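Local structure of coproheme decarboxylase (Thermus thermophilus, 1VDH) at residues 72-77 with 241-246. The protein catalyses the hydrogen peroxide-dependent decarboxylation of Fe-coproporphyrin III to heme b, the last step of coproporphyrin-dependent heme synthesis, and works as a homopentamer. Residues are numbered along the deposited sequence; the frame is centred on the assembly and turned at random.
Sequences ADLLFL and EALRAF
Leu-74 reaches from the start of its strand to the last helix of the chain, 240-246, where its CD2 methyl meets Leu-243 and Phe-246, which lie three residues apart, nearly one turn, on the helix. CD2 lies 3.9 Å from CE2 of Phe-246 and approaches the ring obliquely; Leu-74 CG follows it at 4.1 Å from the same CE2. The leucine and the aromatic side chain run antiparallel, each passing the end of the other. The other partner of this methyl is CD1 of Leu-243, 4.1 Å from Leu-74 CD2, on a side chain crossing that of Leu-74 at about a right angle. A branched leucine suits this place because a single methyl can touch both helix residues, which project from the same side. Both carry CG anti to the backbone N (chi1 179° in Leu-243, 172° in Phe-246), which carries CG on from a CB already directed at the strand.

The strand belongs to the antiparallel sheet of the chlorite dismutase family, built on the dimeric alpha+beta barrel fold, and the contact joins the first residue of strand 74-80 to the short helix 240-246 near the C-terminus, away from the coproheme site. Here Asp-73 and Leu-74 form a classic beta bulge opposite Arg-22, and both point their CB atoms toward the helix. Asp-73, buried here, has its OD1 satisfied by the backbone N of Leu-24, a polar partner that an apolar side chain could not use. Leu-243 is buried between the strand and Trp-41 and Leu-44 of helix 34-56, a setting that suits an aliphatic side chain. Away from the strand, Glu-241 and Arg-244 pair along the helix: Arg-244 NH2 donates to the syn lone pair of Glu-241 OE1 at 2.9 Å in a salt bridge, with the oxygen 18° out of the guanidinium plane.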
loop_
_atom_site.group_PDB
_atom_site.type_symbol
_atom_site.label_atom_id
_atom_site.label_comp_id
_atom_site.label_asym_id
_atom_site.label_seq_id
_atom_site.Cartn_x
_atom_site.Cartn_y
_atom_site.Cartn_z
ATOM N N ALA A 72 -6.666 -10.178 11.426
ATOM C CA ALA A 72 -8.036 -10.232 11.943
ATOM C C ALA A 72 -8.043 -11.110 13.184
ATOM O O ALA A 72 -7.164 -11.944 13.342
ATOM C CB ALA A 72 -8.982 -10.817 10.897
ATOM N N ASP A 73 -9.048 -10.937 14.039
ATOM C CA ASP A 73 -9.185 -11.733 15.262
ATOM C C ASP A 73 -10.433 -12.608 15.187
ATOM O O ASP A 73 -10.445 -13.728 15.679
ATOM C CB ASP A 73 -9.278 -10.826 16.489
ATOM C CG ASP A 73 -8.003 -10.065 16.742
ATOM O OD1 ASP A 73 -8.075 -8.924 17.247
ATOM O OD2 ASP A 73 -6.922 -10.613 16.448
ATOM N N LEU A 74 -11.491 -12.076 14.582
ATOM C CA LEU A 74 -12.734 -12.818 14.436
ATOM C C LEU A 74 -13.254 -12.728 13.010
ATOM O O LEU A 74 -13.205 -11.669 12.380
ATOM C CB LEU A 74 -13.801 -12.285 15.407
ATOM C CG LEU A 74 -13.643 -12.544 16.913
ATOM C CD1 LEU A 74 -14.626 -11.669 17.698
ATOM C CD2 LEU A 74 -13.878 -14.018 17.225
ATOM N N LEU A 75 -13.688 -13.867 12.487
ATOM C CA LEU A 75 -14.270 -13.932 11.157
ATOM C C LEU A 75 -15.735 -14.297 11.327
ATOM O O LEU A 75 -16.055 -15.290 11.984
ATOM C CB LEU A 75 -13.607 -15.017 10.297
ATOM C CG LEU A 75 -14.436 -15.466 9.079
ATOM C CD1 LEU A 75 -14.674 -14.288 8.124
ATOM C CD2 LEU A 75 -13.744 -16.613 8.347
ATOM N N PHE A 76 -16.612 -13.471 10.767
ATOM C CA PHE A 76 -18.043 -13.732 10.797
ATOM C C PHE A 76 -18.389 -14.085 9.359
ATOM O O PHE A 76 -18.415 -13.218 8.483
ATOM C CB PHE A 76 -18.822 -12.496 11.256
ATOM C CG PHE A 76 -18.500 -12.069 12.656
ATOM C CD1 PHE A 76 -17.441 -11.200 12.906
ATOM C CD2 PHE A 76 -19.248 -12.541 13.729
ATOM C CE1 PHE A 76 -17.130 -10.807 14.211
ATOM C CE2 PHE A 76 -18.948 -12.155 15.036
ATOM C CZ PHE A 76 -17.886 -11.286 15.278
ATOM N N LEU A 77 -18.574 -15.378 9.111
ATOM C CA LEU A 77 -18.891 -15.876 7.781
ATOM C C LEU A 77 -20.382 -16.149 7.669
ATOM O O LEU A 77 -20.952 -16.858 8.501
ATOM C CB LEU A 77 -18.100 -17.162 7.496
ATOM C CG LEU A 77 -18.402 -17.910 6.187
ATOM C CD1 LEU A 77 -18.141 -17.012 4.984
ATOM C CD2 LEU A 77 -17.548 -19.175 6.097
ATOM N N GLU A 241 -19.806 -21.738 23.480
ATOM C CA GLU A 241 -18.931 -21.775 24.651
ATOM C C GLU A 241 -17.513 -21.310 24.338
ATOM O O GLU A 241 -16.892 -20.627 25.150
ATOM C CB GLU A 241 -18.894 -23.179 25.265
ATOM C CG GLU A 241 -20.163 -23.568 26.015
ATOM C CD GLU A 241 -20.479 -22.621 27.163
ATOM O OE1 GLU A 241 -21.542 -21.966 27.118
ATOM O OE2 GLU A 241 -19.662 -22.529 28.106
ATOM N N ALA A 242 -17.001 -21.694 23.169
ATOM C CA ALA A 242 -15.658 -21.300 22.754
ATOM C C ALA A 242 -15.568 -19.781 22.592
ATOM O O ALA A 242 -14.601 -19.165 23.039
ATOM C CB ALA A 242 -15.271 -22.003 21.449
ATOM N N LEU A 243 -16.578 -19.181 21.961
ATOM C CA LEU A 243 -16.596 -17.727 21.771
ATOM C C LEU A 243 -16.680 -17.037 23.127
ATOM O O LEU A 243 -16.005 -16.030 23.370
ATOM C CB LEU A 243 -17.772 -17.302 20.883
ATOM C CG LEU A 243 -17.923 -15.797 20.614
ATOM C CD1 LEU A 243 -16.621 -15.223 20.048
ATOM C CD2 LEU A 243 -19.081 -15.556 19.651
ATOM N N ARG A 244 -17.500 -17.594 24.016
ATOM C CA ARG A 244 -17.651 -17.045 25.358
ATOM C C ARG A 244 -16.314 -17.059 26.095
ATOM O O ARG A 244 -15.921 -16.057 26.688
ATOM C CB ARG A 244 -18.702 -17.830 26.155
ATOM C CG ARG A 244 -18.774 -17.411 27.617
ATOM C CD ARG A 244 -20.163 -17.549 28.226
ATOM N NE ARG A 244 -20.546 -18.930 28.488
ATOM C CZ ARG A 244 -21.169 -19.338 29.592
ATOM N NH1 ARG A 244 -21.477 -18.476 30.555
ATOM N NH2 ARG A 244 -21.511 -20.611 29.722
ATOM N N ALA A 245 -15.613 -18.190 26.026
ATOM C CA ALA A 245 -14.312 -18.349 26.680
ATOM C C ALA A 245 -13.275 -17.376 26.121
ATOM O O ALA A 245 -12.486 -16.799 26.869
ATOM C CB ALA A 245 -13.817 -19.789 26.531
ATOM N N PHE A 246 -13.280 -17.216 24.801
ATOM C CA PHE A 246 -12.365 -16.309 24.113
ATOM C C PHE A 246 -12.552 -14.870 24.616
ATOM O O PHE A 246 -11.582 -14.128 24.794
ATOM C CB PHE A 246 -12.616 -16.374 22.599
ATOM C CG PHE A 246 -11.854 -15.345 21.811
ATOM C CD1 PHE A 246 -10.476 -15.443 21.666
ATOM C CD2 PHE A 246 -12.517 -14.272 21.221
ATOM C CE1 PHE A 246 -9.764 -14.483 20.940
ATOM C CE2 PHE A 246 -11.816 -13.312 20.496
ATOM C CZ PHE A 246 -10.436 -13.418 20.356
#